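PDB 3HRS: metalloregulator ScaR, which acts as a manganese-activated transcriptional repressor of the DtxR/MntR family, probably binding DNA as a homodimer. Local coordinates for residues L49-K54 against L59-G64; H139-E144 against G150-A155. All coordinates share one frame; numbering follows the deposited sequence.

Contact 1 and contact 2 lie in different parts of the ScaR chain and do not touch. Their centres are 30 Å apart, and their nearest atoms about 15 Å. Contact 1 (49-54 with 59-64) joins the N-terminal DNA-binding part to the start of helix 62-84. That helix also carries Glu79, a zinc ligand, but contact 1 itself lies away from the metal site. Contact 2 (139-144 with 150-155) belongs to the C-terminal FeoA domain. It lies nearer the metal ligands: the side chain of His139 is about 9 Å from that of His124 and about 10 Å from that of Cys122. No metal is bound in this apo chain.

Contact 1: residues L49-K54 against L59-G64; sequences LLIKDK and LLTDLG
Leu50 and Leu60 pair across two antiparallel strands, 50-53 and 57-60, in a non-hydrogen-bonded pair with CA atoms 4.2 Å apart. The next pair, Ile51 and Leu59, is hydrogen-bonded. Ile51 N gives to Leu59 O at 3.0 Å, and Leu59 N gives to Ile51 O at the same length. A third backbone bond closes the ladder, where Thr61 N gives to Leu49 O at 2.9 Å. It is straight at hydrogen (179°), but the donor stands above the carbonyl plane.

Side-chain polar contacts centre on Thr61, the N-cap of helix 62-84. Its chi1 of 71° tucks OG1 over its own backbone, where it accepts from Gly64 N at 2.9 Å. The same hydroxyl also bonds to Glu48 O. The helix start is thus tied to the chain just before strand 50-53.

Apolar contacts fall into three groups. Leu50 and Leu60 point to the face covered by helix 4-13; Leu50 also meets helix 34-46. Beside the hairpin, at the helix start, Leu49 CD1 turns back to meet Leu63 CD2. On the other face, the Ile51 and Leu59 side chains cross, with Ile51 CG1 4.2 Å from Leu59 CB. Both methyls of Leu59 lie against Asp53, with CD1 3.5 Å from Asp53 CB. The carboxylate is held within the turn, as Asp53 OD1 accepts from Ala56 N. This beta hairpin, followed directly by a capped helix, is the wing of the winged helix-turn-helix domain of DtxR-family repressors.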
loop_
_atom_site.group_PDB
_atom_site.type_symbol
_atom_site.label_atom_id
_atom_site.label_comp_id
_atom_site.label_asym_id
_atom_site.label_seq_id
_atom_site.Cartn_x
_atom_site.Cartn_y
_atom_site.Cartn_z
ATOM N N LEU A 49 -19.877 5.982 -18.483
ATOM C CA LEU A 49 -20.128 5.399 -17.158
ATOM C C LEU A 49 -21.593 5.559 -16.728
ATOM O O LEU A 49 -22.149 4.684 -16.075
ATOM C CB LEU A 49 -19.221 6.042 -16.111
ATOM C CG LEU A 49 -17.906 5.339 -15.810
ATOM C CD1 LEU A 49 -17.557 4.317 -16.874
ATOM C CD2 LEU A 49 -16.784 6.362 -15.615
ATOM N N LEU A 50 -22.214 6.680 -17.081
ATOM C CA LEU A 50 -23.646 6.835 -16.863
ATOM C C LEU A 50 -24.321 7.543 -18.032
ATOM O O LEU A 50 -23.642 8.141 -18.867
ATOM C CB LEU A 50 -23.918 7.547 -15.534
ATOM C CG LEU A 50 -22.836 8.520 -15.086
ATOM C CD1 LEU A 50 -22.786 9.635 -16.063
ATOM C CD2 LEU A 50 -23.097 9.057 -13.680
ATOM N N ILE A 51 -25.649 7.444 -18.106
ATOM C CA ILE A 51 -26.456 8.227 -19.052
ATOM C C ILE A 51 -27.538 9.032 -18.310
ATOM O O ILE A 51 -27.963 8.650 -17.212
ATOM C CB ILE A 51 -27.187 7.305 -20.000
ATOM C CG1 ILE A 51 -28.230 6.499 -19.206
ATOM C CG2 ILE A 51 -26.191 6.418 -20.773
ATOM C CD1 ILE A 51 -28.711 5.228 -19.895
ATOM N N LYS A 52 -27.988 10.141 -18.889
ATOM C CA LYS A 52 -29.090 10.902 -18.286
ATOM C C LYS A 52 -30.376 10.075 -18.312
ATOM O O LYS A 52 -30.577 9.255 -19.197
ATOM C CB LYS A 52 -29.325 12.233 -19.014
ATOM C CG LYS A 52 -28.442 13.397 -18.565
ATOM C CD LYS A 52 -28.261 14.410 -19.703
ATOM C CE LYS A 52 -27.810 15.786 -19.212
ATOM N NZ LYS A 52 -28.959 16.632 -18.736
ATOM N N ASP A 53 -31.246 10.277 -17.337
ATOM C CA ASP A 53 -32.551 9.627 -17.371
ATOM C C ASP A 53 -33.573 10.491 -16.634
ATOM O O ASP A 53 -33.210 11.184 -15.685
ATOM C CB ASP A 53 -32.466 8.229 -16.774
ATOM C CG ASP A 53 -33.801 7.547 -16.723
ATOM O OD1 ASP A 53 -34.388 7.485 -15.610
ATOM O OD2 ASP A 53 -34.264 7.082 -17.792
ATOM N N LYS A 54 -34.833 10.472 -17.080
ATOM C CA LYS A 54 -35.861 11.338 -16.480
ATOM C C LYS A 54 -36.105 11.059 -14.987
ATOM O O LYS A 54 -35.814 11.910 -14.134
ATOM C CB LYS A 54 -37.182 11.319 -17.285
ATOM C CG LYS A 54 -37.850 9.936 -17.475
ATOM C CD LYS A 54 -39.304 9.992 -18.059
ATOM C CE LYS A 54 -40.411 9.595 -17.030
ATOM N NZ LYS A 54 -41.694 9.006 -17.614
ATOM N N LEU A 59 -28.525 7.036 -14.757
ATOM C CA LEU A 59 -28.471 5.588 -14.592
ATOM C C LEU A 59 -27.061 5.170 -14.914
ATOM O O LEU A 59 -26.428 5.749 -15.791
ATOM C CB LEU A 59 -29.413 4.876 -15.568
ATOM C CG LEU A 59 -30.902 4.611 -15.288
ATOM C CD1 LEU A 59 -31.512 5.716 -14.481
ATOM C CD2 LEU A 59 -31.673 4.405 -16.617
ATOM N N LEU A 60 -26.564 4.155 -14.232
ATOM C CA LEU A 60 -25.229 3.666 -14.545
ATOM C C LEU A 60 -25.262 2.619 -15.651
ATOM O O LEU A 60 -26.196 1.800 -15.758
ATOM C CB LEU A 60 -24.522 3.120 -13.313
ATOM C CG LEU A 60 -23.914 4.233 -12.464
ATOM C CD1 LEU A 60 -25.036 5.025 -11.836
ATOM C CD2 LEU A 60 -23.005 3.676 -11.392
ATOM N N THR A 61 -24.223 2.665 -16.474
ATOM C CA THR A 61 -24.072 1.734 -17.562
ATOM C C THR A 61 -23.386 0.500 -17.021
ATOM O O THR A 61 -22.864 0.539 -15.908
ATOM C CB THR A 61 -23.193 2.349 -18.658
ATOM O OG1 THR A 61 -21.850 2.415 -18.185
ATOM C CG2 THR A 61 -23.674 3.756 -18.974
ATOM N N ASP A 62 -23.376 -0.588 -17.788
ATOM C CA ASP A 62 -22.593 -1.730 -17.368
ATOM C C ASP A 62 -21.135 -1.314 -17.080
ATOM O O ASP A 62 -20.567 -1.673 -16.043
ATOM C CB ASP A 62 -22.676 -2.897 -18.349
ATOM C CG ASP A 62 -21.925 -4.133 -17.846
ATOM O OD1 ASP A 62 -20.669 -4.162 -17.991
ATOM O OD2 ASP A 62 -22.584 -5.058 -17.295
ATOM N N LEU A 63 -20.526 -0.534 -17.952
ATOM C CA LEU A 63 -19.152 -0.106 -17.647
ATOM C C LEU A 63 -19.097 0.623 -16.294
ATOM O O LEU A 63 -18.175 0.391 -15.498
ATOM C CB LEU A 63 -18.571 0.770 -18.749
ATOM C CG LEU A 63 -17.074 1.021 -18.727
ATOM C CD1 LEU A 63 -16.366 -0.081 -19.497
ATOM C CD2 LEU A 63 -16.758 2.358 -19.335
ATOM N N GLY A 64 -20.091 1.472 -16.018
ATOM C CA GLY A 64 -20.191 2.122 -14.716
ATOM C C GLY A 64 -20.204 1.177 -13.501
ATOM O O GLY A 64 -19.335 1.257 -12.633
#

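Contact 2: residues H139-E144 against G150-A155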
loop_
_atom_site.group_PDB
_atom_site.type_symbol
_atom_site.label_atom_id
_atom_site.label_comp_id
_atom_site.label_asym_id
_atom_site.label_seq_id
_atom_site.Cartn_x
_atom_site.Cartn_y
_atom_site.Cartn_z
ATOM N N HIS A 139 -26.511 -8.041 2.315
ATOM C CA HIS A 139 -27.448 -7.463 3.275
ATOM C C HIS A 139 -28.079 -6.158 2.829
ATOM O O HIS A 139 -27.459 -5.088 2.943
ATOM C CB HIS A 139 -26.781 -7.231 4.628
ATOM C CG HIS A 139 -26.196 -8.464 5.212
ATOM N ND1 HIS A 139 -26.729 -9.711 4.979
ATOM C CD2 HIS A 139 -25.125 -8.649 6.018
ATOM C CE1 HIS A 139 -26.007 -10.618 5.613
ATOM N NE2 HIS A 139 -25.032 -9.999 6.258
ATOM N N LYS A 140 -29.333 -6.242 2.385
ATOM C CA LYS A 140 -30.049 -5.062 1.949
ATOM C C LYS A 140 -31.035 -4.497 2.975
ATOM O O LYS A 140 -31.297 -3.297 2.974
ATOM C CB LYS A 140 -30.720 -5.323 0.606
ATOM C CG LYS A 140 -29.861 -4.869 -0.555
ATOM C CD LYS A 140 -30.401 -5.346 -1.886
ATOM C CE LYS A 140 -29.920 -6.750 -2.200
ATOM N NZ LYS A 140 -30.389 -7.176 -3.547
ATOM N N LEU A 141 -31.564 -5.342 3.856
ATOM C CA LEU A 141 -32.644 -4.923 4.759
ATOM C C LEU A 141 -32.193 -3.952 5.859
ATOM O O LEU A 141 -31.495 -4.327 6.807
ATOM C CB LEU A 141 -33.353 -6.148 5.348
ATOM C CG LEU A 141 -34.648 -5.977 6.162
ATOM C CD1 LEU A 141 -34.410 -6.071 7.667
ATOM C CD2 LEU A 141 -35.383 -4.690 5.813
ATOM N N THR A 142 -32.608 -2.694 5.718
ATOM C CA THR A 142 -32.216 -1.628 6.642
ATOM C C THR A 142 -33.130 -1.590 7.871
ATOM O O THR A 142 -34.244 -2.101 7.835
ATOM C CB THR A 142 -32.165 -0.243 5.929
ATOM O OG1 THR A 142 -31.598 0.736 6.805
ATOM C CG2 THR A 142 -33.540 0.219 5.538
ATOM N N LEU A 143 -32.657 -1.002 8.964
ATOM C CA LEU A 143 -33.449 -0.984 10.182
ATOM C C LEU A 143 -34.763 -0.249 9.933
ATOM O O LEU A 143 -35.837 -0.730 10.309
ATOM C CB LEU A 143 -32.691 -0.332 11.341
ATOM C CG LEU A 143 -33.406 -0.348 12.707
ATOM C CD1 LEU A 143 -33.698 -1.779 13.148
ATOM C CD2 LEU A 143 -32.651 0.419 13.811
ATOM N N GLU A 144 -34.685 0.910 9.294
ATOM C CA GLU A 144 -35.888 1.703 9.091
ATOM C C GLU A 144 -36.949 0.955 8.279
ATOM O O GLU A 144 -38.147 1.074 8.562
ATOM C CB GLU A 144 -35.577 3.062 8.458
ATOM C CG GLU A 144 -35.712 3.107 6.950
ATOM C CD GLU A 144 -35.837 4.528 6.438
ATOM O OE1 GLU A 144 -35.108 4.893 5.487
ATOM O OE2 GLU A 144 -36.653 5.285 7.001
ATOM N N GLY A 150 -38.907 -7.773 17.316
ATOM C CA GLY A 150 -38.187 -8.899 17.889
ATOM C C GLY A 150 -36.691 -8.963 17.593
ATOM O O GLY A 150 -36.041 -7.951 17.316
ATOM N N ASP A 151 -36.145 -10.175 17.648
ATOM C CA ASP A 151 -34.710 -10.382 17.545
ATOM C C ASP A 151 -34.198 -10.187 16.120
ATOM O O ASP A 151 -34.890 -10.512 15.154
ATOM C CB ASP A 151 -34.337 -11.763 18.093
ATOM C CG ASP A 151 -34.455 -11.835 19.606
ATOM O OD1 ASP A 151 -33.457 -11.538 20.300
ATOM O OD2 ASP A 151 -35.551 -12.187 20.105
ATOM N N TYR A 152 -32.984 -9.647 16.011
ATOM C CA TYR A 152 -32.351 -9.341 14.727
ATOM C C TYR A 152 -30.819 -9.450 14.827
ATOM O O TYR A 152 -30.237 -9.165 15.877
ATOM C CB TYR A 152 -32.713 -7.923 14.285
ATOM C CG TYR A 152 -33.992 -7.792 13.481
ATOM C CD1 TYR A 152 -35.231 -7.645 14.106
ATOM C CD2 TYR A 152 -33.959 -7.780 12.093
ATOM C CE1 TYR A 152 -36.398 -7.512 13.366
ATOM C CE2 TYR A 152 -35.120 -7.646 11.346
ATOM C CZ TYR A 152 -36.339 -7.514 11.987
ATOM O OH TYR A 152 -37.487 -7.375 11.235
ATOM N N ILE A 153 -30.160 -9.864 13.746
ATOM C CA ILE A 153 -28.705 -9.746 13.684
ATOM C C ILE A 153 -28.320 -8.409 13.070
ATOM O O ILE A 153 -28.899 -7.985 12.065
ATOM C CB ILE A 153 -28.046 -10.812 12.807
ATOM C CG1 ILE A 153 -28.807 -12.132 12.847
ATOM C CG2 ILE A 153 -26.615 -11.029 13.247
ATOM C CD1 ILE A 153 -28.157 -13.198 11.946
ATOM N N LEU A 154 -27.346 -7.743 13.672
ATOM C CA LEU A 154 -26.808 -6.522 13.087
ATOM C C LEU A 154 -25.802 -6.904 12.018
ATOM O O LEU A 154 -24.617 -7.061 12.301
ATOM C CB LEU A 154 -26.123 -5.683 14.150
ATOM C CG LEU A 154 -25.789 -4.297 13.638
ATOM C CD1 LEU A 154 -26.848 -3.923 12.642
ATOM C CD2 LEU A 154 -25.763 -3.329 14.804
ATOM N N ALA A 155 -26.271 -7.042 10.782
ATOM C CA ALA A 155 -25.467 -7.685 9.743
ATOM C C ALA A 155 -24.489 -6.774 9.017
ATOM O O ALA A 155 -23.372 -7.195 8.724
ATOM C CB ALA A 155 -26.340 -8.424 8.766
#
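Ala155 meets His139 where the loop before strand 150-157, in the SH3-like FeoA domain, runs past that strand. The close part of the contact is this pair. The Ala155 methyl is modelled over one face of the imidazole, displaced toward the CD2-NE2 side, in a CH-pi arrangement. The modelled approach is too short for two carbons, so the detail of this pairing is doubtful. Both residues are partly exposed.

The rest is looser. No hydrogen bond joins the two segments directly. Strand 209-212 mediates instead: Leu141 bonds through its backbone to Val211, and Ile153 to Glu212. The side chains of Leu141 and Tyr152 both touch Val211. The partly exposed Leu141 crosses Tyr152 at about a right angle and reaches it with one methyl alone. Tyr152 is buried, and its side chain also touches Phe180. Its hydroxyl is bonded to Glu148 O, which fixes the far end of the ring. The approach is oblique, with Leu141 CD1 4.1 Å from Tyr152 CE2.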